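Side-chain contacts in peptidoglycan synthetase penicillin-binding protein 3 (Bifidobacterium adolescentis, PDB 4YE5), which probably binds penicillin and is thought to cross-link peptidoglycan during cell-wall synthesis: residues L99-D102 against A103-G107; V83-G87 against A88-A92; W333-A336 against G337-E340; M273-S276 against R277-E281. All blocks are in the same frame, centred on the assembly; numbering follows the deposited sequence.

Contact 1. Residues L99-D102 against A103-G107; sequences LGMD and ATELG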
loop_
_atom_site.group_PDB
_atom_site.type_symbol
_atom_site.label_atom_id
_atom_site.label_comp_id
_atom_site.label_asym_id
_atom_site.label_seq_id
_atom_site.Cartn_x
_atom_site.Cartn_y
_atom_site.Cartn_z
ATOM N N LEU A 99 -19.926 -13.147 36.074
ATOM C CA LEU A 99 -20.020 -13.760 34.748
ATOM C C LEU A 99 -21.468 -14.108 34.359
ATOM O O LEU A 99 -21.732 -14.502 33.223
ATOM C CB LEU A 99 -19.138 -15.013 34.671
ATOM C CG LEU A 99 -17.616 -14.806 34.741
ATOM C CD1 LEU A 99 -16.901 -16.140 34.887
ATOM C CD2 LEU A 99 -17.083 -14.052 33.520
ATOM N N GLY A 100 -22.394 -13.946 35.298
ATOM C CA GLY A 100 -23.779 -14.338 35.084
ATOM C C GLY A 100 -23.879 -15.824 34.814
ATOM O O GLY A 100 -24.579 -16.257 33.908
HETATM N N MSE A 101 -23.153 -16.611 35.597
HETATM C CA MSE A 101 -23.128 -18.051 35.392
HETATM C C MSE A 101 -23.456 -18.766 36.684
HETATM O O MSE A 101 -23.451 -18.164 37.767
HETATM C CB MSE A 101 -21.753 -18.499 34.882
HETATM C CG MSE A 101 -21.452 -18.064 33.445
HETATM SE SE MSE A 101 -19.665 -18.613 32.854
HETATM C CE MSE A 101 -19.914 -20.543 32.929
ATOM N N ASP A 102 -23.737 -20.058 36.576
ATOM C CA ASP A 102 -24.083 -20.849 37.748
ATOM C C ASP A 102 -22.825 -21.302 38.509
ATOM O O ASP A 102 -21.847 -21.769 37.910
ATOM C CB ASP A 102 -24.959 -22.034 37.341
ATOM C CG ASP A 102 -25.266 -22.947 38.502
ATOM O OD1 ASP A 102 -26.082 -22.568 39.368
ATOM O OD2 ASP A 102 -24.681 -24.044 38.549
ATOM N N ALA A 103 -22.845 -21.117 39.826
ATOM C CA ALA A 103 -21.681 -21.386 40.660
ATOM C C ALA A 103 -21.289 -22.862 40.624
ATOM O O ALA A 103 -20.108 -23.196 40.639
ATOM C CB ALA A 103 -21.937 -20.942 42.100
ATOM N N THR A 104 -22.285 -23.742 40.580
ATOM C CA THR A 104 -22.032 -25.176 40.511
ATOM C C THR A 104 -21.248 -25.517 39.255
ATOM O O THR A 104 -20.247 -26.225 39.311
ATOM C CB THR A 104 -23.346 -25.989 40.516
ATOM O OG1 THR A 104 -24.063 -25.727 41.731
ATOM C CG2 THR A 104 -23.048 -27.467 40.401
ATOM N N GLU A 105 -21.687 -24.983 38.123
ATOM C CA GLU A 105 -21.002 -25.227 36.864
ATOM C C GLU A 105 -19.571 -24.684 36.859
ATOM O O GLU A 105 -18.649 -25.350 36.384
ATOM C CB GLU A 105 -21.768 -24.601 35.698
ATOM C CG GLU A 105 -21.201 -25.007 34.351
ATOM C CD GLU A 105 -21.774 -24.205 33.196
ATOM O OE1 GLU A 105 -22.444 -23.181 33.455
ATOM O OE2 GLU A 105 -21.547 -24.599 32.030
ATOM N N LEU A 106 -19.390 -23.463 37.359
ATOM C CA LEU A 106 -18.054 -22.890 37.445
ATOM C C LEU A 106 -17.171 -23.744 38.361
ATOM O O LEU A 106 -16.007 -23.999 38.062
ATOM C CB LEU A 106 -18.113 -21.450 37.963
ATOM C CG LEU A 106 -18.606 -20.382 36.992
ATOM C CD1 LEU A 106 -18.745 -19.044 37.703
ATOM C CD2 LEU A 106 -17.644 -20.266 35.825
ATOM N N GLY A 107 -17.734 -24.178 39.478
ATOM C CA GLY A 107 -16.997 -24.989 40.432
ATOM C C GLY A 107 -16.508 -26.291 39.827
ATOM O O GLY A 107 -15.411 -26.768 40.148
#
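D102 is the N-cap of the helix that starts at A103: its carboxylate OD2 accepts E105 N at 3.2 Å. With CG anti to the backbone N, chi1 (176°) swings the carboxylate over the first turn, and the amide meets OD2 on its anti side, 31° out of the carboxylate plane. Aspartate suits an N-cap, being a short acceptor whose charge is probably favoured by the positive end of the helix dipole. Separately, D102 O makes the first regular helical bond, accepting L106 N at 3.0 Å, nearly straight and in the carbonyl plane.

OD2 of D102 also lies 3.1 Å from T104 CB, the two side chains running side by side. Among the apolar contacts, the flexible selenomethionine M101, bent at chi3 (64°), brings its methyl CE to 3.7 Å from L106 CD2, crossing that leucine at about a right angle. L99 CD1 approaches the same L106 CD2 more loosely, at 4.3 Å. G100, with the positive phi that glycine tolerates, turns the chain between the two helices.

L106 packs on A92, L95 and A96 of helix 87-99 and on L119 of strand 117-123, while K120 of that strand bonds L99 O and touches M101.

Contact 2. Residues V83-G87 against A88-A92; sequences VGVTG and AAAVA
V83 and V85 turn one methyl each toward A90 through different torsions. In V83, chi1 of 175° sets CG1 anti to the backbone N and carries it to A90 CB at 3.8 Å. In V85, chi1 of -73° places CG1 anti to the carbonyl carbon, while CG2 takes the crowded position between N and C; that methyl is the one that meets the helix, lying 3.6 Å from A90 N and 3.9 Å from A89 CB. A beta-branched valine brings a methyl to the helix directly from its CB, and the small alanine lets the loop come close: A90 CB is 3.4 Å from V85 O.

The arrangement is the amino-terminal turn of helix 87-99, in the region assigned to the dimerisation domain family, where the incoming loop wraps against the first turn. G87 enters it with a positive phi (64°), a conformation that glycine adopts readily. Two backbone carbonyls then receive helix amides. T86 O accepts A90 N at 3.3 Å, but the donor stands well above the carbonyl plane and off the lone pairs. V91 N approaches G87 O almost head-on in a nearly straight bond of 3.0 Å, and V91 CG2 rests 3.5 Å from that oxygen. Beyond the turn, V91 packs on F62 and L110, V83 touches L94, and the V83 carbonyl is bonded by NH1 of R93.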
loop_
_atom_site.group_PDB
_atom_site.type_symbol
_atom_site.label_atom_id
_atom_site.label_comp_id
_atom_site.label_asym_id
_atom_site.label_seq_id
_atom_site.Cartn_x
_atom_site.Cartn_y
_atom_site.Cartn_z
ATOM N N VAL A 83 -16.549 -15.482 52.259
ATOM C CA VAL A 83 -16.960 -16.380 51.183
ATOM C C VAL A 83 -17.497 -17.694 51.783
ATOM O O VAL A 83 -18.504 -18.228 51.315
ATOM C CB VAL A 83 -15.799 -16.627 50.189
ATOM C CG1 VAL A 83 -16.184 -17.652 49.141
ATOM C CG2 VAL A 83 -15.368 -15.302 49.514
ATOM N N GLY A 84 -16.838 -18.193 52.828
ATOM C CA GLY A 84 -17.367 -19.315 53.597
ATOM C C GLY A 84 -16.941 -20.707 53.156
ATOM O O GLY A 84 -17.164 -21.669 53.867
ATOM N N VAL A 85 -16.339 -20.816 51.975
ATOM C CA VAL A 85 -15.798 -22.085 51.497
ATOM C C VAL A 85 -14.406 -21.803 50.960
ATOM O O VAL A 85 -13.968 -20.657 50.998
ATOM C CB VAL A 85 -16.675 -22.712 50.382
ATOM C CG1 VAL A 85 -17.969 -23.273 50.978
ATOM C CG2 VAL A 85 -16.977 -21.692 49.270
ATOM N N THR A 86 -13.718 -22.832 50.466
ATOM C CA THR A 86 -12.371 -22.672 49.914
ATOM C C THR A 86 -12.280 -23.271 48.536
ATOM O O THR A 86 -13.239 -23.881 48.045
ATOM C CB THR A 86 -11.273 -23.336 50.804
ATOM O OG1 THR A 86 -11.401 -24.767 50.762
ATOM C CG2 THR A 86 -11.373 -22.857 52.249
ATOM N N GLY A 87 -11.129 -23.078 47.894
ATOM C CA GLY A 87 -10.838 -23.740 46.633
ATOM C C GLY A 87 -11.748 -23.357 45.485
ATOM O O GLY A 87 -12.193 -22.208 45.390
ATOM N N ALA A 88 -12.008 -24.323 44.600
ATOM C CA ALA A 88 -12.837 -24.105 43.405
ATOM C C ALA A 88 -14.183 -23.532 43.780
ATOM O O ALA A 88 -14.712 -22.644 43.094
ATOM C CB ALA A 88 -13.038 -25.406 42.631
ATOM N N ALA A 89 -14.728 -24.047 44.876
ATOM C CA ALA A 89 -16.023 -23.600 45.354
ATOM C C ALA A 89 -15.968 -22.104 45.664
ATOM O O ALA A 89 -16.871 -21.367 45.291
ATOM C CB ALA A 89 -16.456 -24.404 46.568
ATOM N N ALA A 90 -14.902 -21.650 46.321
ATOM C CA ALA A 90 -14.780 -20.227 46.654
ATOM C C ALA A 90 -14.611 -19.348 45.410
ATOM O O ALA A 90 -15.258 -18.300 45.286
ATOM C CB ALA A 90 -13.621 -19.998 47.642
ATOM N N VAL A 91 -13.751 -19.773 44.487
ATOM C CA VAL A 91 -13.547 -19.020 43.262
ATOM C C VAL A 91 -14.852 -18.940 42.480
ATOM O O VAL A 91 -15.201 -17.878 41.938
ATOM C CB VAL A 91 -12.442 -19.632 42.350
ATOM C CG1 VAL A 91 -12.271 -18.790 41.058
ATOM C CG2 VAL A 91 -11.112 -19.745 43.101
ATOM N N ALA A 92 -15.577 -20.056 42.424
ATOM C CA ALA A 92 -16.821 -20.107 41.654
ATOM C C ALA A 92 -17.864 -19.137 42.215
ATOM O O ALA A 92 -18.527 -18.435 41.462
ATOM C CB ALA A 92 -17.386 -21.553 41.592
#

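Contact 3. Residues W333-A336 against G337-E340; sequences WTLA and GILE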
loop_
_atom_site.group_PDB
_atom_site.type_symbol
_atom_site.label_atom_id
_atom_site.label_comp_id
_atom_site.label_asym_id
_atom_site.label_seq_id
_atom_site.Cartn_x
_atom_site.Cartn_y
_atom_site.Cartn_z
ATOM N N TRP A 333 9.930 14.833 -38.712
ATOM C CA TRP A 333 9.566 15.024 -37.314
ATOM C C TRP A 333 10.673 15.719 -36.538
ATOM O O TRP A 333 11.856 15.493 -36.802
ATOM C CB TRP A 333 9.273 13.675 -36.664
ATOM C CG TRP A 333 8.013 13.007 -37.174
ATOM C CD1 TRP A 333 6.913 13.620 -37.693
ATOM C CD2 TRP A 333 7.739 11.596 -37.208
ATOM N NE1 TRP A 333 5.967 12.681 -38.048
ATOM C CE2 TRP A 333 6.452 11.433 -37.763
ATOM C CE3 TRP A 333 8.457 10.459 -36.819
ATOM C CZ2 TRP A 333 5.864 10.174 -37.949
ATOM C CZ3 TRP A 333 7.868 9.203 -37.000
ATOM C CH2 TRP A 333 6.582 9.079 -37.557
ATOM N N THR A 334 10.290 16.563 -35.586
ATOM C CA THR A 334 11.250 17.071 -34.613
ATOM C C THR A 334 11.459 16.031 -33.523
ATOM O O THR A 334 10.802 14.991 -33.518
ATOM C CB THR A 334 10.747 18.337 -33.945
ATOM O OG1 THR A 334 9.538 18.035 -33.236
ATOM C CG2 THR A 334 10.514 19.451 -35.001
ATOM N N LEU A 335 12.371 16.304 -32.593
ATOM C CA LEU A 335 12.588 15.365 -31.499
ATOM C C LEU A 335 11.297 15.196 -30.690
ATOM O O LEU A 335 10.947 14.083 -30.308
ATOM C CB LEU A 335 13.725 15.822 -30.586
ATOM C CG LEU A 335 14.170 14.784 -29.548
ATOM C CD1 LEU A 335 14.733 13.556 -30.247
ATOM C CD2 LEU A 335 15.196 15.385 -28.599
ATOM N N ALA A 336 10.586 16.300 -30.457
ATOM C CA ALA A 336 9.287 16.236 -29.794
ATOM C C ALA A 336 8.312 15.331 -30.567
ATOM O O ALA A 336 7.574 14.542 -29.969
ATOM C CB ALA A 336 8.704 17.640 -29.619
ATOM N N GLY A 337 8.327 15.427 -31.892
ATOM C CA GLY A 337 7.462 14.592 -32.722
ATOM C C GLY A 337 7.802 13.108 -32.668
ATOM O O GLY A 337 6.919 12.256 -32.770
ATOM N N ILE A 338 9.086 12.787 -32.523
ATOM C CA ILE A 338 9.490 11.388 -32.340
ATOM C C ILE A 338 8.820 10.797 -31.085
ATOM O O ILE A 338 8.378 9.631 -31.080
ATOM C CB ILE A 338 11.040 11.243 -32.297
ATOM C CG1 ILE A 338 11.604 11.350 -33.727
ATOM C CG2 ILE A 338 11.456 9.917 -31.638
ATOM C CD1 ILE A 338 13.083 11.730 -33.813
ATOM N N LEU A 339 8.733 11.606 -30.031
ATOM C CA LEU A 339 8.036 11.203 -28.809
ATOM C C LEU A 339 6.536 11.032 -29.091
ATOM O O LEU A 339 5.935 9.998 -28.787
ATOM C CB LEU A 339 8.211 12.249 -27.687
ATOM C CG LEU A 339 7.523 11.830 -26.375
ATOM C CD1 LEU A 339 8.204 10.571 -25.754
ATOM C CD2 LEU A 339 7.370 12.967 -25.335
ATOM N N GLU A 340 5.947 12.074 -29.669
ATOM C CA GLU A 340 4.518 12.110 -29.952
ATOM C C GLU A 340 4.072 10.946 -30.851
ATOM O O GLU A 340 2.983 10.375 -30.681
ATOM C CB GLU A 340 4.172 13.437 -30.629
ATOM C CG GLU A 340 2.728 13.541 -31.035
ATOM C CD GLU A 340 2.554 14.130 -32.419
ATOM O OE1 GLU A 340 3.577 14.382 -33.105
ATOM O OE2 GLU A 340 1.389 14.332 -32.821
#
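W333 meets the helix through CB, the root of its indole, which lies 4.2 Å from I338 N; the indole pairs edge-to-face (T-shaped) with the ring of H328, and the tryptophan also packs on V311, Q341 and S343. The second flat group, the carboxylate of E340, is bonded through OE2 to ND1 of H471. W333 lies on the strand side of a strand-to-helix junction and E340 closes the short helix: strand 331-334 gives way to helix 335-340 with T334 as the N-cap, inside the region of the transpeptidase family.

T334 OG1 accepts G337 N at 3.2 Å. With chi1 of 62° the hydroxyl sits between the backbone N and the carbonyl carbon, from where it reaches the first-turn amide. Threonine fits because its buried hydroxyl serves two partners, accepting from G337 N and bonded to P563 O. T334 O takes I338 N at 3.0 Å, the donor tilted only 15° from the carbonyl plane. The next link, L339 N to L335 O, is weak, whereas E340 N to A336 O is sound. A side chain on G337 would come tight against W333 CB and T334 O, so glycine suits the place.

Apolar residues face the surrounding core. L335 and L339 pack on helix 290-299, L339 touching K290 of a probable SxxK motif; L339 O is bonded by NZ of K486, in what looks like the companion KSG motif. I338 touches F309 and V311, and its CD1 lies 4.3 Å from L335 CD1.

Contact 4. Residues M273-S276 against R277-E281; sequences MGAS and RAVSE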
loop_
_atom_site.group_PDB
_atom_site.type_symbol
_atom_site.label_atom_id
_atom_site.label_comp_id
_atom_site.label_asym_id
_atom_site.label_seq_id
_atom_site.Cartn_x
_atom_site.Cartn_y
_atom_site.Cartn_z
HETATM N N MSE A 273 -3.654 -14.086 0.701
HETATM C CA MSE A 273 -3.025 -15.035 -0.233
HETATM C C MSE A 273 -1.852 -14.416 -0.988
HETATM O O MSE A 273 -0.854 -15.078 -1.279
HETATM C CB MSE A 273 -4.067 -15.513 -1.257
HETATM C CG MSE A 273 -3.611 -16.617 -2.202
HETATM SE SE MSE A 273 -3.599 -18.347 -1.320
HETATM C CE MSE A 273 -5.478 -18.434 -0.774
ATOM N N GLY A 274 -1.984 -13.141 -1.322
ATOM C CA GLY A 274 -0.983 -12.475 -2.126
ATOM C C GLY A 274 -1.198 -10.976 -2.166
ATOM O O GLY A 274 -2.308 -10.487 -1.926
ATOM N N ALA A 275 -0.124 -10.260 -2.471
ATOM C CA ALA A 275 -0.161 -8.818 -2.656
ATOM C C ALA A 275 -1.141 -8.435 -3.755
ATOM O O ALA A 275 -1.424 -9.229 -4.669
ATOM C CB ALA A 275 1.224 -8.312 -3.018
ATOM N N SER A 276 -1.640 -7.209 -3.665
ATOM C CA SER A 276 -2.406 -6.604 -4.742
ATOM C C SER A 276 -1.595 -6.701 -6.012
ATOM O O SER A 276 -0.375 -6.458 -5.998
ATOM C CB SER A 276 -2.643 -5.122 -4.455
ATOM O OG SER A 276 -3.163 -4.489 -5.615
ATOM N N ARG A 277 -2.247 -7.043 -7.116
ATOM C CA ARG A 277 -1.553 -7.032 -8.405
ATOM C C ARG A 277 -0.899 -5.667 -8.723
ATOM O O ARG A 277 0.147 -5.613 -9.348
ATOM C CB ARG A 277 -2.513 -7.399 -9.527
ATOM C CG ARG A 277 -1.798 -7.685 -10.819
ATOM C CD ARG A 277 -2.773 -7.920 -11.954
ATOM N NE ARG A 277 -3.809 -8.893 -11.619
ATOM C CZ ARG A 277 -3.686 -10.210 -11.745
ATOM N NH1 ARG A 277 -2.543 -10.748 -12.168
ATOM N NH2 ARG A 277 -4.708 -10.986 -11.430
ATOM N N ALA A 278 -1.530 -4.566 -8.313
ATOM C CA ALA A 278 -0.925 -3.236 -8.493
ATOM C C ALA A 278 0.458 -3.142 -7.838
ATOM O O ALA A 278 1.365 -2.497 -8.370
ATOM C CB ALA A 278 -1.871 -2.128 -7.950
ATOM N N VAL A 279 0.625 -3.791 -6.685
ATOM C CA VAL A 279 1.924 -3.809 -5.998
ATOM C C VAL A 279 2.951 -4.708 -6.686
ATOM O O VAL A 279 4.117 -4.318 -6.857
ATOM C CB VAL A 279 1.767 -4.262 -4.495
ATOM C CG1 VAL A 279 3.123 -4.490 -3.827
ATOM C CG2 VAL A 279 0.952 -3.235 -3.699
ATOM N N SER A 280 2.533 -5.918 -7.077
ATOM C CA SER A 280 3.490 -6.937 -7.537
ATOM C C SER A 280 3.808 -6.960 -9.038
ATOM O O SER A 280 4.904 -7.346 -9.439
ATOM C CB SER A 280 3.005 -8.336 -7.126
ATOM O OG SER A 280 1.699 -8.577 -7.623
ATOM N N GLU A 281 2.853 -6.576 -9.876
ATOM C CA GLU A 281 3.037 -6.739 -11.319
ATOM C C GLU A 281 4.239 -5.950 -11.867
ATOM O O GLU A 281 4.407 -4.767 -11.560
ATOM C CB GLU A 281 1.767 -6.301 -12.061
ATOM C CG GLU A 281 1.696 -6.844 -13.480
ATOM C CD GLU A 281 1.366 -8.334 -13.498
ATOM O OE1 GLU A 281 0.713 -8.823 -12.560
ATOM O OE2 GLU A 281 1.759 -9.020 -14.445
HETATM O O HOH W 1 0.244 -10.315 -6.242
#
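S276 CB touches V279 CG2 at 4.1 Å, at the start of helix 277-280. S276 is the N-cap of this short helix in the transpeptidase family region. Its OG, anti to the backbone N (chi1 169°), is directed to the helix end, where A278 N forms a weak capping bond of 3.2 Å; the exact place of this hydroxyl is less certain than that of its neighbours. Serine is apt here, since its side chain is short enough to reach forward to an amide of the first turn.

The firmer hold is in the backbone. S276 O accepts S280 N at 3.1 Å, in the carbonyl plane, and also receives V279 N in a strongly bent, weak bond. A275 CB comes 4.3 Å from V279 CG1, a small residue against a branched one, while V279 also touches L376 and E379.

R277 starts away from the preceding loop, its chain bent at chi3 (-50°). That bend sets its guanidinium so that E281 OE1 lies at the edge, in its plane, at 3.8 Å from NH1, a long salt bridge. The same arginine makes a cation-pi contact with W242 of strand 242-249. S280 OG is close to S276 O, but it is also 2.7 Å from a water whose other partner is A275 O.

How the contacts relate
From the N terminus the order is contact 2, contact 1, contact 4, contact 3; each joins consecutive residues and closes only a local turn at a helix start, and none nests in or crosses another. Contact 2 opens helix 87-99 and contact 1 starts helix 103-109, the next one, so the two adjoin: A103 O lies 3.3 Å from A92 CB, and their centres are about 12 Å apart. Both belong to the dimerisation domain. Contacts 4 and 3 fall in the transpeptidase domain, their centres about 36 Å apart, contact 4 beside strand 242-249 and contact 3 beside helix 290-299. Between contacts 1 and 3 the centres are about 84 Å apart, reflecting an elongated molecule.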